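Local structure of Lmo1340 protein (Listeria monocytogenes, 4NLM) at residues Leu104-Glu109 with Leu135-Tyr140; Ala128-Lys133 with Glu163-Thr168; Leu234-Asn239 with Thr270-Phe275; Asp280-Leu285 with Asp308-Lys313. The protein is of unknown function but is probably a lipid-anchored surface protein built around a YqgU-like six-bladed beta propeller. All coordinates share one frame; numbering follows the deposited sequence. Where two conformers were deposited one is given.

Contact 1. Residues Leu104-Glu109 with Leu135-Tyr140; sequences LLYSAE and LTTTFY
Leu104 and Tyr106 look across at Phe139 and Thr137 from two strand segments, 104-108 and 137-140, whose directions are 168° apart and whose axes come no closer than 10.2 Å, so side chains rather than backbone bonds join them. Phe139 is the piece in the middle. One face of its ring takes the methyl CD2 of Leu104, a CH-pi contact with CD2 3.8 Å from the ring centroid, while the opposite face carries CG2 of Thr137 from its own strand. Its leading edge, CE1 and CZ, goes toward the face of Tyr106 as an offset edge-to-face pair with planes at 66°; the closest atoms are Phe139 CZ and Tyr106 CG, 3.6 Å apart. With CG anti to the backbone N (chi1 179°), Tyr106 spans the gap and sets its OH 2.7 Å from Leu135 O, which sits in the plane of the phenol ring. That one proton has a second possible acceptor in Lys133 O. Leu135 O accepts from Thr137 OG1 at 2.8 Å, the donor standing well above the carbonyl plane. The contact joins the second strand of one four-stranded sheet to the first strand of the next. Met116 of strand 114-120 touches both aromatic side chains, and Ile149 and Phe151 of strand 148-155 back Phe139 and Thr137 respectively.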
loop_
_atom_site.group_PDB
_atom_site.type_symbol
_atom_site.label_atom_id
_atom_site.label_comp_id
_atom_site.label_asym_id
_atom_site.label_seq_id
_atom_site.Cartn_x
_atom_site.Cartn_y
_atom_site.Cartn_z
ATOM N N LEU A 104 2.919 0.592 -12.728
ATOM C CA LEU A 104 2.406 1.913 -13.024
ATOM C C LEU A 104 3.482 2.902 -12.631
ATOM O O LEU A 104 3.993 2.860 -11.501
ATOM C CB LEU A 104 1.190 2.221 -12.186
ATOM C CG LEU A 104 0.771 3.673 -12.104
ATOM C CD1 LEU A 104 0.217 4.170 -13.404
ATOM C CD2 LEU A 104 -0.236 3.865 -10.999
ATOM N N LEU A 105 3.858 3.753 -13.570
ATOM C CA LEU A 105 4.785 4.833 -13.305
ATOM C C LEU A 105 4.082 6.136 -13.600
ATOM O O LEU A 105 3.604 6.362 -14.719
ATOM C CB LEU A 105 6.022 4.736 -14.199
ATOM C CG LEU A 105 7.044 5.852 -14.034
ATOM C CD1 LEU A 105 7.608 5.875 -12.630
ATOM C CD2 LEU A 105 8.131 5.662 -15.069
ATOM N N TYR A 106 4.026 6.999 -12.593
ATOM C CA TYR A 106 3.509 8.343 -12.752
ATOM C C TYR A 106 4.716 9.254 -12.604
ATOM O O TYR A 106 5.364 9.269 -11.545
ATOM C CB TYR A 106 2.444 8.630 -11.712
ATOM C CG TYR A 106 1.824 10.009 -11.754
ATOM C CD1 TYR A 106 1.459 10.620 -12.956
ATOM C CD2 TYR A 106 1.619 10.727 -10.581
ATOM C CE1 TYR A 106 0.870 11.853 -12.985
ATOM C CE2 TYR A 106 1.027 11.969 -10.615
ATOM C CZ TYR A 106 0.669 12.535 -11.810
ATOM O OH TYR A 106 0.099 13.810 -11.853
ATOM N N SER A 107 5.044 9.986 -13.659
ATOM C CA SER A 107 6.228 10.793 -13.671
ATOM C C SER A 107 5.996 12.082 -14.454
ATOM O O SER A 107 5.058 12.198 -15.209
ATOM C CB SER A 107 7.409 10.036 -14.259
ATOM O OG SER A 107 7.215 9.665 -15.610
ATOM N N ALA A 108 6.870 13.070 -14.244
ATOM C CA ALA A 108 6.731 14.356 -14.897
ATOM C C ALA A 108 7.990 14.732 -15.658
ATOM O O ALA A 108 9.107 14.607 -15.166
ATOM C CB ALA A 108 6.377 15.445 -13.899
ATOM N N GLU A 109 7.786 15.175 -16.887
ATOM C CA GLU A 109 8.885 15.634 -17.724
ATOM C C GLU A 109 9.165 17.113 -17.468
ATOM O O GLU A 109 10.285 17.593 -17.702
ATOM C CB GLU A 109 8.541 15.389 -19.204
ATOM C CG GLU A 109 9.421 16.112 -20.216
ATOM C CD GLU A 109 8.953 15.959 -21.656
ATOM O OE1 GLU A 109 8.418 14.890 -22.020
ATOM O OE2 GLU A 109 9.148 16.913 -22.442
ATOM N N LEU A 135 0.046 16.705 -11.091
ATOM C CA LEU A 135 -0.781 16.982 -9.961
ATOM C C LEU A 135 -0.685 15.857 -8.960
ATOM O O LEU A 135 -0.466 14.681 -9.310
ATOM C CB LEU A 135 -2.217 17.081 -10.425
ATOM C CG LEU A 135 -2.443 18.224 -11.405
ATOM C CD1 LEU A 135 -3.811 18.052 -12.001
ATOM C CD2 LEU A 135 -2.298 19.594 -10.745
ATOM N N THR A 136 -0.937 16.203 -7.708
ATOM C CA THR A 136 -0.942 15.187 -6.664
ATOM C C THR A 136 -2.035 14.193 -6.912
ATOM O O THR A 136 -3.211 14.567 -7.028
ATOM C CB THR A 136 -1.123 15.871 -5.288
ATOM O OG1 THR A 136 -0.074 16.818 -5.088
ATOM C CG2 THR A 136 -1.149 14.834 -4.160
ATOM N N THR A 137 -1.645 12.920 -6.913
ATOM C CA THR A 137 -2.563 11.846 -7.299
ATOM C C THR A 137 -2.342 10.617 -6.428
ATOM O O THR A 137 -1.204 10.233 -6.136
ATOM C CB THR A 137 -2.304 11.464 -8.764
ATOM O OG1 THR A 137 -2.380 12.625 -9.601
ATOM C CG2 THR A 137 -3.309 10.441 -9.238
ATOM N N THR A 138 -3.443 9.964 -6.083
ATOM C CA THR A 138 -3.394 8.716 -5.330
ATOM C C THR A 138 -4.031 7.643 -6.209
ATOM O O THR A 138 -5.138 7.844 -6.722
ATOM C CB THR A 138 -4.134 8.819 -3.973
ATOM O OG1 THR A 138 -3.620 9.926 -3.248
ATOM C CG2 THR A 138 -3.980 7.549 -3.152
ATOM N N PHE A 139 -3.380 6.482 -6.351
ATOM C CA PHE A 139 -3.797 5.464 -7.276
ATOM C C PHE A 139 -4.301 4.200 -6.611
ATOM O O PHE A 139 -3.680 3.744 -5.655
ATOM C CB PHE A 139 -2.640 5.071 -8.202
ATOM C CG PHE A 139 -2.134 6.167 -9.085
ATOM C CD1 PHE A 139 -1.143 7.024 -8.633
ATOM C CD2 PHE A 139 -2.618 6.339 -10.368
ATOM C CE1 PHE A 139 -0.657 8.036 -9.434
ATOM C CE2 PHE A 139 -2.121 7.361 -11.162
ATOM C CZ PHE A 139 -1.130 8.213 -10.702
ATOM N N TYR A 140 -5.353 3.573 -7.166
ATOM C CA TYR A 140 -5.970 2.354 -6.648
ATOM C C TYR A 140 -6.109 1.384 -7.801
ATOM O O TYR A 140 -6.952 1.577 -8.686
ATOM C CB TYR A 140 -7.329 2.676 -6.046
ATOM C CG TYR A 140 -7.225 3.630 -4.887
ATOM C CD1 TYR A 140 -6.989 3.173 -3.613
ATOM C CD2 TYR A 140 -7.292 4.987 -5.074
ATOM C CE1 TYR A 140 -6.875 4.023 -2.542
ATOM C CE2 TYR A 140 -7.153 5.858 -4.011
ATOM C CZ TYR A 140 -6.964 5.356 -2.745
ATOM O OH TYR A 140 -6.822 6.183 -1.666
#

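Contact 2. Residues Ala128-Lys133 with Glu163-Thr168; sequences ASRATK and ENWDYT
Arg130 lays its aliphatic chain over the indole of Trp165, the two side chains sliding past each other in opposite directions. The contact is CH-pi: Arg130 CD stands 3.6 Å from the centroid of the five-membered ring, 10° off its normal, and CG follows over the CZ2 side. The guanidinium has moved on by then; its CZ is 5.8 Å from that centroid, at most a weak cation-pi attraction, and its plane is turned 61° from the indole. On the opposite face of Trp165 sits CB of Tyr167, so the indole is sandwiched between two aliphatic groups.

The other apolar contacts belong to Ala128. Ala128 CB touches Tyr167 CB at 3.8 Å and comes obliquely to the indole near Trp165 CZ2. No polar bond crosses between the segments; after the strand, Thr168 OG1 binds the syn side of Asp166 OD1 at 2.7 Å, and Leu169 N bonds to the same oxygen.

Strand 126-132 is the fourth, an edge strand, of its sheet and 159-166 the third of the next. This side-chain packing between successive four-stranded antiparallel sheets, without shared backbone bonds, is characteristic of neighbouring blades in a beta propeller.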
loop_
_atom_site.group_PDB
_atom_site.type_symbol
_atom_site.label_atom_id
_atom_site.label_comp_id
_atom_site.label_asym_id
_atom_site.label_seq_id
_atom_site.Cartn_x
_atom_site.Cartn_y
_atom_site.Cartn_z
ATOM N N ALA A 128 0.674 0.922 -22.039
ATOM C CA ALA A 128 -0.310 1.989 -22.206
ATOM C C ALA A 128 0.238 3.264 -21.585
ATOM O O ALA A 128 1.099 3.215 -20.713
ATOM C CB ALA A 128 -1.628 1.607 -21.545
ATOM N N SER A 129 -0.297 4.393 -22.017
ATOM C CA SER A 129 0.138 5.654 -21.502
ATOM C C SER A 129 -0.935 6.722 -21.677
ATOM O O SER A 129 -1.691 6.687 -22.636
ATOM C CB SER A 129 1.397 6.068 -22.275
ATOM O OG SER A 129 1.999 7.231 -21.772
ATOM N N ARG A 130 -0.986 7.689 -20.766
ATOM C CA ARG A 130 -1.838 8.852 -20.927
ATOM C C ARG A 130 -1.109 10.054 -20.366
ATOM O O ARG A 130 -0.363 9.961 -19.406
ATOM C CB ARG A 130 -3.250 8.696 -20.340
ATOM C CG ARG A 130 -3.336 8.517 -18.840
ATOM C CD ARG A 130 -4.797 8.471 -18.387
ATOM N NE ARG A 130 -5.499 9.748 -18.549
ATOM C CZ ARG A 130 -5.529 10.697 -17.619
ATOM N NH1 ARG A 130 -4.896 10.525 -16.460
ATOM N NH2 ARG A 130 -6.181 11.826 -17.848
ATOM N N ALA A 131 -1.322 11.179 -21.028
ATOM C CA ALA A 131 -0.705 12.437 -20.691
ATOM C C ALA A 131 -1.614 13.218 -19.773
ATOM O O ALA A 131 -2.834 13.211 -19.949
ATOM C CB ALA A 131 -0.434 13.245 -21.960
ATOM N N THR A 132 -1.004 13.937 -18.837
ATOM C CA THR A 132 -1.770 14.721 -17.910
ATOM C C THR A 132 -0.901 15.864 -17.392
ATOM O O THR A 132 0.128 16.153 -17.981
ATOM C CB THR A 132 -2.375 13.845 -16.809
ATOM O OG1 THR A 132 -3.324 14.618 -16.069
ATOM C CG2 THR A 132 -1.303 13.265 -15.898
ATOM N N LYS A 133 -1.353 16.499 -16.330
ATOM C CA LYS A 133 -0.578 17.557 -15.697
ATOM C C LYS A 133 0.024 17.014 -14.394
ATOM O O LYS A 133 -0.502 16.076 -13.819
ATOM C CB LYS A 133 -1.460 18.783 -15.426
ATOM C CG LYS A 133 -2.064 19.401 -16.674
ATOM C CD LYS A 133 -1.002 19.754 -17.705
ATOM C CE LYS A 133 -1.605 20.240 -19.007
ATOM N NZ LYS A 133 -2.277 21.559 -18.878
ATOM N N GLU A 163 -11.356 9.443 -10.941
ATOM C CA GLU A 163 -11.549 8.904 -12.282
ATOM C C GLU A 163 -11.064 7.478 -12.334
ATOM O O GLU A 163 -10.289 7.042 -11.511
ATOM C CB GLU A 163 -10.744 9.760 -13.269
ATOM C CG GLU A 163 -11.292 11.168 -13.439
ATOM C CD GLU A 163 -10.285 12.143 -14.032
ATOM O OE1 GLU A 163 -10.682 12.909 -14.928
ATOM O OE2 GLU A 163 -9.111 12.151 -13.617
ATOM N N ASN A 164 -11.573 6.746 -13.298
ATOM C CA ASN A 164 -11.166 5.379 -13.579
ATOM C C ASN A 164 -10.619 5.286 -14.978
ATOM O O ASN A 164 -11.289 5.658 -15.943
ATOM C CB ASN A 164 -12.341 4.420 -13.461
ATOM C CG ASN A 164 -11.948 2.973 -13.708
ATOM O OD1 ASN A 164 -10.904 2.517 -13.249
ATOM N ND2 ASN A 164 -12.780 2.259 -14.411
ATOM N N TRP A 165 -9.398 4.801 -15.096
ATOM C CA TRP A 165 -8.754 4.571 -16.356
ATOM C C TRP A 165 -8.674 3.109 -16.695
ATOM O O TRP A 165 -8.015 2.385 -15.955
ATOM C CB TRP A 165 -7.348 5.152 -16.297
ATOM C CG TRP A 165 -6.537 5.054 -17.571
ATOM C CD1 TRP A 165 -6.986 5.196 -18.850
ATOM C CD2 TRP A 165 -5.107 4.867 -17.667
ATOM N NE1 TRP A 165 -5.929 5.126 -19.745
ATOM C CE2 TRP A 165 -4.768 4.926 -19.043
ATOM C CE3 TRP A 165 -4.087 4.666 -16.727
ATOM C CZ2 TRP A 165 -3.466 4.755 -19.493
ATOM C CZ3 TRP A 165 -2.780 4.521 -17.187
ATOM C CH2 TRP A 165 -2.481 4.578 -18.550
ATOM N N ASP A 166 -9.395 2.686 -17.742
ATOM C CA ASP A 166 -9.235 1.337 -18.263
ATOM C C ASP A 166 -8.177 1.495 -19.327
ATOM O O ASP A 166 -8.457 1.992 -20.434
ATOM C CB ASP A 166 -10.512 0.754 -18.854
ATOM C CG ASP A 166 -10.317 -0.661 -19.291
ATOM O OD1 ASP A 166 -9.205 -0.981 -19.803
ATOM O OD2 ASP A 166 -11.238 -1.471 -19.099
ATOM N N TYR A 167 -6.948 1.140 -18.978
ATOM C CA TYR A 167 -5.835 1.433 -19.871
ATOM C C TYR A 167 -5.775 0.519 -21.079
ATOM O O TYR A 167 -5.089 0.820 -22.043
ATOM C CB TYR A 167 -4.505 1.448 -19.114
ATOM C CG TYR A 167 -4.114 0.136 -18.486
ATOM C CD1 TYR A 167 -3.530 -0.861 -19.239
ATOM C CD2 TYR A 167 -4.253 -0.067 -17.107
ATOM C CE1 TYR A 167 -3.137 -2.071 -18.639
ATOM C CE2 TYR A 167 -3.858 -1.243 -16.505
ATOM C CZ TYR A 167 -3.311 -2.254 -17.268
ATOM O OH TYR A 167 -2.930 -3.425 -16.653
ATOM N N THR A 168 -6.494 -0.593 -21.028
ATOM C CA THR A 168 -6.559 -1.522 -22.149
ATOM C C THR A 168 -7.550 -1.037 -23.203
ATOM O O THR A 168 -7.418 -1.386 -24.375
ATOM C CB THR A 168 -6.862 -2.962 -21.689
ATOM O OG1 THR A 168 -8.210 -3.080 -21.219
ATOM C CG2 THR A 168 -5.892 -3.466 -20.653
#

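Contact 3. Residues Leu234-Asn239 with Thr270-Phe275; sequences LTIEKN and TFVPYF
The Phe275 ring receives the methyl CD2 of Leu234 on one face, a CH-pi contact with CD2 4.0 Å from the centroid and 18° off the normal, displaced toward the CZ side. Ile236 CD1 comes to the same ring obliquely, 4.0 Å from Phe275 CE2. Outside the two segments, the Phe284 ring also meets that of Phe275, their planes at about 35°.

CD1 of Ile236 has a second neighbour in Val272 CG1, at 4.0 Å. The extended ethyl arm (chi2 175°) carries this methyl forward to where Val272 and Phe275 can both touch it. Nearer the end of the strand the character changes: in one of its two conformers Lys238 passes CD beside Thr270 OG1, an aliphatic contact with a hydroxyl whose polar partners are Glu201 and Arg263. The ammonium of Lys238 makes a salt bridge with Asp241 instead.

No hydrogen bond joins the segments. Strand 232-238 lies between 225-229 and 243-249 in its sheet, while the weakly bonded 269-271 pairs antiparallel with 255-266 in the same mixed sheet. The chain then continues as a loop beside strand 225-229, where Gln225 touches both Val272 and Phe275, and Ala227 lies against Phe275.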
loop_
_atom_site.group_PDB
_atom_site.type_symbol
_atom_site.label_atom_id
_atom_site.label_comp_id
_atom_site.label_asym_id
_atom_site.label_seq_id
_atom_site.Cartn_x
_atom_site.Cartn_y
_atom_site.Cartn_z
ATOM N N LEU A 234 -11.350 -4.960 5.921
ATOM C CA LEU A 234 -10.815 -4.586 7.228
ATOM C C LEU A 234 -11.354 -3.216 7.592
ATOM O O LEU A 234 -11.333 -2.307 6.759
ATOM C CB LEU A 234 -9.300 -4.475 7.163
ATOM C CG LEU A 234 -8.640 -3.832 8.393
ATOM C CD1 LEU A 234 -8.722 -4.779 9.583
ATOM C CD2 LEU A 234 -7.207 -3.392 8.093
ATOM N N THR A 235 -11.889 -3.086 8.790
ATOM C CA THR A 235 -12.259 -1.795 9.317
ATOM C C THR A 235 -11.518 -1.556 10.625
ATOM O O THR A 235 -11.219 -2.486 11.368
ATOM C CB THR A 235 -13.764 -1.599 9.525
ATOM O OG1 THR A 235 -14.252 -2.571 10.425
ATOM C CG2 THR A 235 -14.533 -1.709 8.206
ATOM N N ILE A 236 -11.246 -0.288 10.907
ATOM C CA ILE A 236 -10.592 0.136 12.147
ATOM C C ILE A 236 -11.444 1.248 12.737
ATOM O O ILE A 236 -11.828 2.184 12.033
ATOM C CB ILE A 236 -9.158 0.631 11.885
ATOM C CG1 ILE A 236 -8.318 -0.442 11.185
ATOM C CG2 ILE A 236 -8.474 1.055 13.174
ATOM C CD1 ILE A 236 -6.920 0.008 10.776
ATOM N N GLU A 237 -11.698 1.175 14.037
ATOM C CA GLU A 237 -12.486 2.158 14.723
ATOM C C GLU A 237 -12.039 2.246 16.184
ATOM O O GLU A 237 -11.522 1.295 16.732
ATOM C CB GLU A 237 -13.985 1.835 14.637
ATOM C CG GLU A 237 -14.387 0.608 15.431
ATOM C CD GLU A 237 -15.767 0.100 15.072
ATOM O OE1 GLU A 237 -16.759 0.547 15.682
ATOM O OE2 GLU A 237 -15.836 -0.786 14.201
ATOM N N LYS A 238 -12.202 3.416 16.793
ATOM C CA LYS A 238 -11.926 3.545 18.210
ATOM C C LYS A 238 -12.916 2.690 18.960
ATOM O O LYS A 238 -14.033 2.488 18.510
ATOM C CB LYS A 238 -12.098 4.992 18.697
ATOM C CG LYS A 238 -11.028 5.961 18.238
ATOM C CD LYS A 238 -11.286 7.376 18.742
ATOM C CE LYS A 238 -11.530 7.431 20.242
ATOM N NZ LYS A 238 -11.776 8.822 20.730
ATOM N N ASN A 239 -12.484 2.161 20.087
ATOM C CA ASN A 239 -13.344 1.367 20.959
ATOM C C ASN A 239 -12.976 1.824 22.367
ATOM O O ASN A 239 -12.221 1.162 23.064
ATOM C CB ASN A 239 -13.077 -0.105 20.743
ATOM C CG ASN A 239 -13.916 -0.962 21.614
ATOM O OD1 ASN A 239 -14.896 -0.501 22.198
ATOM N ND2 ASN A 239 -13.551 -2.228 21.701
ATOM N N THR A 270 -6.329 9.916 16.951
ATOM C CA THR A 270 -5.872 8.547 16.994
ATOM C C THR A 270 -4.685 8.324 16.072
ATOM O O THR A 270 -4.639 8.843 14.966
ATOM C CB THR A 270 -7.015 7.593 16.580
ATOM O OG1 THR A 270 -8.114 7.725 17.492
ATOM C CG2 THR A 270 -6.550 6.160 16.581
ATOM N N PHE A 271 -3.724 7.522 16.538
ATOM C CA PHE A 271 -2.575 7.134 15.739
ATOM C C PHE A 271 -2.764 5.669 15.340
ATOM O O PHE A 271 -3.034 4.833 16.188
ATOM C CB PHE A 271 -1.273 7.272 16.537
ATOM C CG PHE A 271 -0.068 6.856 15.757
ATOM C CD1 PHE A 271 0.455 7.681 14.778
ATOM C CD2 PHE A 271 0.501 5.621 15.951
ATOM C CE1 PHE A 271 1.548 7.299 14.037
ATOM C CE2 PHE A 271 1.602 5.234 15.219
ATOM C CZ PHE A 271 2.124 6.069 14.254
ATOM N N VAL A 272 -2.639 5.340 14.055
ATOM C CA VAL A 272 -2.823 3.959 13.605
ATOM C C VAL A 272 -1.466 3.420 13.175
ATOM O O VAL A 272 -0.849 3.930 12.242
ATOM C CB VAL A 272 -3.809 3.881 12.453
ATOM C CG1 VAL A 272 -3.997 2.431 12.032
ATOM C CG2 VAL A 272 -5.148 4.475 12.868
ATOM N N PRO A 273 -0.981 2.365 13.834
ATOM C CA PRO A 273 0.280 1.786 13.427
ATOM C C PRO A 273 0.203 1.162 12.036
ATOM O O PRO A 273 -0.898 0.884 11.505
ATOM C CB PRO A 273 0.540 0.712 14.490
ATOM C CG PRO A 273 -0.246 1.160 15.667
ATOM C CD PRO A 273 -1.481 1.763 15.075
ATOM N N TYR A 274 1.342 0.904 11.421
ATOM C CA TYR A 274 1.357 0.269 10.131
ATOM C C TYR A 274 0.860 -1.181 10.174
ATOM O O TYR A 274 1.131 -1.931 11.114
ATOM C CB TYR A 274 2.753 0.271 9.513
ATOM C CG TYR A 274 3.212 1.651 9.109
ATOM C CD1 TYR A 274 2.640 2.278 8.008
ATOM C CD2 TYR A 274 4.191 2.339 9.818
ATOM C CE1 TYR A 274 3.029 3.552 7.633
ATOM C CE2 TYR A 274 4.586 3.610 9.455
ATOM C CZ TYR A 274 4.008 4.209 8.362
ATOM O OH TYR A 274 4.404 5.487 8.020
ATOM N N PHE A 275 0.160 -1.586 9.106
ATOM C CA PHE A 275 -0.221 -2.957 8.865
ATOM C C PHE A 275 0.170 -3.308 7.442
ATOM O O PHE A 275 0.344 -2.448 6.586
ATOM C CB PHE A 275 -1.709 -3.234 9.168
ATOM C CG PHE A 275 -2.669 -2.466 8.307
ATOM C CD1 PHE A 275 -3.042 -2.920 7.024
ATOM C CD2 PHE A 275 -3.239 -1.308 8.789
ATOM C CE1 PHE A 275 -3.919 -2.173 6.260
ATOM C CE2 PHE A 275 -4.116 -0.569 8.010
ATOM C CZ PHE A 275 -4.471 -1.019 6.758
#

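Contact 4. Residues Asp280-Leu285 with Asp308-Lys313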
loop_
_atom_site.group_PDB
_atom_site.type_symbol
_atom_site.label_atom_id
_atom_site.label_comp_id
_atom_site.label_asym_id
_atom_site.label_seq_id
_atom_site.Cartn_x
_atom_site.Cartn_y
_atom_site.Cartn_z
ATOM N N ASP A 280 -4.942 -11.340 4.093
ATOM C CA ASP A 280 -5.939 -12.266 3.625
ATOM C C ASP A 280 -6.676 -12.889 4.820
ATOM O O ASP A 280 -6.421 -12.544 5.964
ATOM C CB ASP A 280 -5.318 -13.289 2.667
ATOM C CG ASP A 280 -4.269 -14.159 3.321
ATOM O OD1 ASP A 280 -4.479 -14.597 4.457
ATOM O OD2 ASP A 280 -3.241 -14.442 2.677
ATOM N N LYS A 281 -7.573 -13.828 4.549
ATOM C CA LYS A 281 -8.394 -14.428 5.590
ATOM C C LYS A 281 -7.589 -15.106 6.695
ATOM O O LYS A 281 -8.112 -15.315 7.778
ATOM C CB LYS A 281 -9.312 -15.481 4.981
ATOM C CG LYS A 281 -8.537 -16.670 4.454
ATOM C CD LYS A 281 -9.492 -17.697 3.849
ATOM C CE LYS A 281 -8.766 -18.870 3.192
ATOM N NZ LYS A 281 -9.684 -19.935 2.701
ATOM N N ASN A 282 -6.351 -15.501 6.394
ATOM C CA ASN A 282 -5.487 -16.155 7.384
ATOM C C ASN A 282 -4.266 -15.405 7.900
ATOM O O ASN A 282 -3.602 -15.916 8.807
ATOM C CB ASN A 282 -4.989 -17.487 6.826
ATOM C CG ASN A 282 -6.089 -18.489 6.601
ATOM O OD1 ASN A 282 -6.334 -18.969 5.495
ATOM N ND2 ASN A 282 -6.775 -18.783 7.652
ATOM N N THR A 283 -3.969 -14.252 7.325
ATOM C CA THR A 283 -2.763 -13.529 7.719
ATOM C C THR A 283 -3.018 -12.044 7.645
ATOM O O THR A 283 -3.265 -11.486 6.578
ATOM C CB THR A 283 -1.535 -13.886 6.828
ATOM O OG1 THR A 283 -1.278 -15.306 6.847
ATOM C CG2 THR A 283 -0.292 -13.170 7.281
ATOM N N PHE A 284 -2.955 -11.423 8.812
ATOM C CA PHE A 284 -3.016 -9.973 8.940
ATOM C C PHE A 284 -1.878 -9.578 9.882
ATOM O O PHE A 284 -1.863 -9.936 11.050
ATOM C CB PHE A 284 -4.340 -9.500 9.481
ATOM C CG PHE A 284 -4.404 -8.016 9.680
ATOM C CD1 PHE A 284 -4.538 -7.153 8.611
ATOM C CD2 PHE A 284 -4.319 -7.470 10.937
ATOM C CE1 PHE A 284 -4.583 -5.780 8.783
ATOM C CE2 PHE A 284 -4.374 -6.088 11.116
ATOM C CZ PHE A 284 -4.495 -5.254 10.046
ATOM N N LEU A 285 -0.903 -8.886 9.329
ATOM C CA LEU A 285 0.284 -8.437 10.101
ATOM C C LEU A 285 0.162 -6.987 10.456
ATOM O O LEU A 285 -0.117 -6.155 9.598
ATOM C CB LEU A 285 1.525 -8.582 9.236
ATOM C CG LEU A 285 1.889 -9.979 8.771
ATOM C CD1 LEU A 285 2.937 -9.960 7.671
ATOM C CD2 LEU A 285 2.377 -10.783 9.938
ATOM N N ASP A 308 -4.469 -14.402 12.576
ATOM C CA ASP A 308 -5.180 -15.259 11.640
ATOM C C ASP A 308 -6.656 -15.074 11.991
ATOM O O ASP A 308 -7.161 -15.672 12.930
ATOM C CB ASP A 308 -4.769 -16.728 11.799
ATOM C CG ASP A 308 -5.489 -17.667 10.833
ATOM O OD1 ASP A 308 -6.566 -17.320 10.328
ATOM O OD2 ASP A 308 -4.975 -18.774 10.647
ATOM N N PRO A 309 -7.377 -14.224 11.235
ATOM C CA PRO A 309 -8.752 -13.922 11.643
ATOM C C PRO A 309 -9.706 -15.106 11.483
ATOM O O PRO A 309 -10.679 -15.195 12.220
ATOM C CB PRO A 309 -9.164 -12.756 10.745
ATOM C CG PRO A 309 -8.170 -12.698 9.667
ATOM C CD PRO A 309 -6.943 -13.449 10.079
ATOM N N THR A 310 -9.437 -15.989 10.520
ATOM C CA THR A 310 -10.286 -17.173 10.340
ATOM C C THR A 310 -10.130 -18.140 11.511
ATOM O O THR A 310 -11.120 -18.675 12.047
ATOM C CB THR A 310 -9.976 -17.843 8.982
ATOM O OG1 THR A 310 -10.334 -16.942 7.943
ATOM C CG2 THR A 310 -10.769 -19.159 8.766
ATOM N N ASN A 311 -8.883 -18.362 11.919
ATOM C CA ASN A 311 -8.592 -19.273 13.009
ATOM C C ASN A 311 -8.686 -18.609 14.373
ATOM O O ASN A 311 -8.562 -19.267 15.403
ATOM C CB ASN A 311 -7.219 -19.914 12.808
ATOM C CG ASN A 311 -7.083 -21.232 13.529
ATOM O OD1 ASN A 311 -8.055 -21.992 13.653
ATOM N ND2 ASN A 311 -5.870 -21.544 13.970
ATOM N N LYS A 312 -8.920 -17.300 14.369
ATOM C CA LYS A 312 -9.028 -16.533 15.604
ATOM C C LYS A 312 -7.787 -16.670 16.488
ATOM O O LYS A 312 -7.906 -16.910 17.687
ATOM C CB LYS A 312 -10.299 -16.901 16.371
ATOM C CG LYS A 312 -11.575 -16.786 15.543
ATOM C CD LYS A 312 -12.794 -17.141 16.388
ATOM C CE LYS A 312 -14.108 -17.036 15.632
ATOM N NZ LYS A 312 -14.461 -15.637 15.289
ATOM N N LYS A 313 -6.614 -16.508 15.883
ATOM C CA LYS A 313 -5.345 -16.658 16.574
ATOM C C LYS A 313 -4.487 -15.418 16.391
ATOM O O LYS A 313 -4.495 -14.801 15.333
ATOM C CB LYS A 313 -4.539 -17.812 15.998
ATOM C CG LYS A 313 -3.204 -18.066 16.664
ATOM C CD LYS A 313 -2.492 -19.291 16.111
ATOM C CE LYS A 313 -1.134 -19.470 16.773
ATOM N NZ LYS A 313 -0.446 -20.727 16.360
#
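Thr310 grips the carbonyl of Lys281 with two hydrogen bonds. Thr310 N reaches Lys281 O at 3.1 Å, almost in line with the C=O bond, while Thr310 OG1 reaches Lys281 O at 2.8 Å from above the carbonyl plane; chi1 of -64° puts that hydroxyl beside its own N so both donors can converge.

A second polar pair is formed by Asn282 and Asp308, which lie side by side and point the same way. Asn282 ND2 gives a fairly straight bond (165°) to the syn side of Asp308 OD1 at 3.1 Å, plus a weak one to OD2. The amide and carboxylate planes stand 83° apart. From the other face of the carboxylate, Asn311 N also binds OD1, an Asx motif at the turn between strands 302-308 and 313-321, which contains a G1 bulge.

Pro309 packs its ring carbons against the same carbonyl, with CD 3.2 Å from Lys281 O. The turn that carries this carbonyl, type I from Asp280 to Thr283, is itself braced by Asp280 OD1 accepting from Asn282 N at 2.8 Å, an Asx turn.

Each turn thus uses an aspartate to order its own backbone, and polar bonds between them lock the pair together; with these donors around it, the Asp308 carboxylate is probably kept ionised.

Overall arrangement
Contact 1 is buried, contacts 2 and 3 are partly so, and contact 4 is at the surface. Contacts 1 and 2 join the same two sheets through different strands and meet where Tyr106 approaches Lys133. Contacts 3 and 4, on the opposite side of the chain's centre, meet through Phe275, Leu234 and Phe284. Chemistry follows place: aromatic rings and methyls fill the gaps between strands in contacts 1 and 3, the long aliphatic stem of an arginine covers an indole in contact 2, and hydrogen bonds between turns dominate contact 4. Contacts 2 and 4, with centres about 36 Å apart, are the farthest separated.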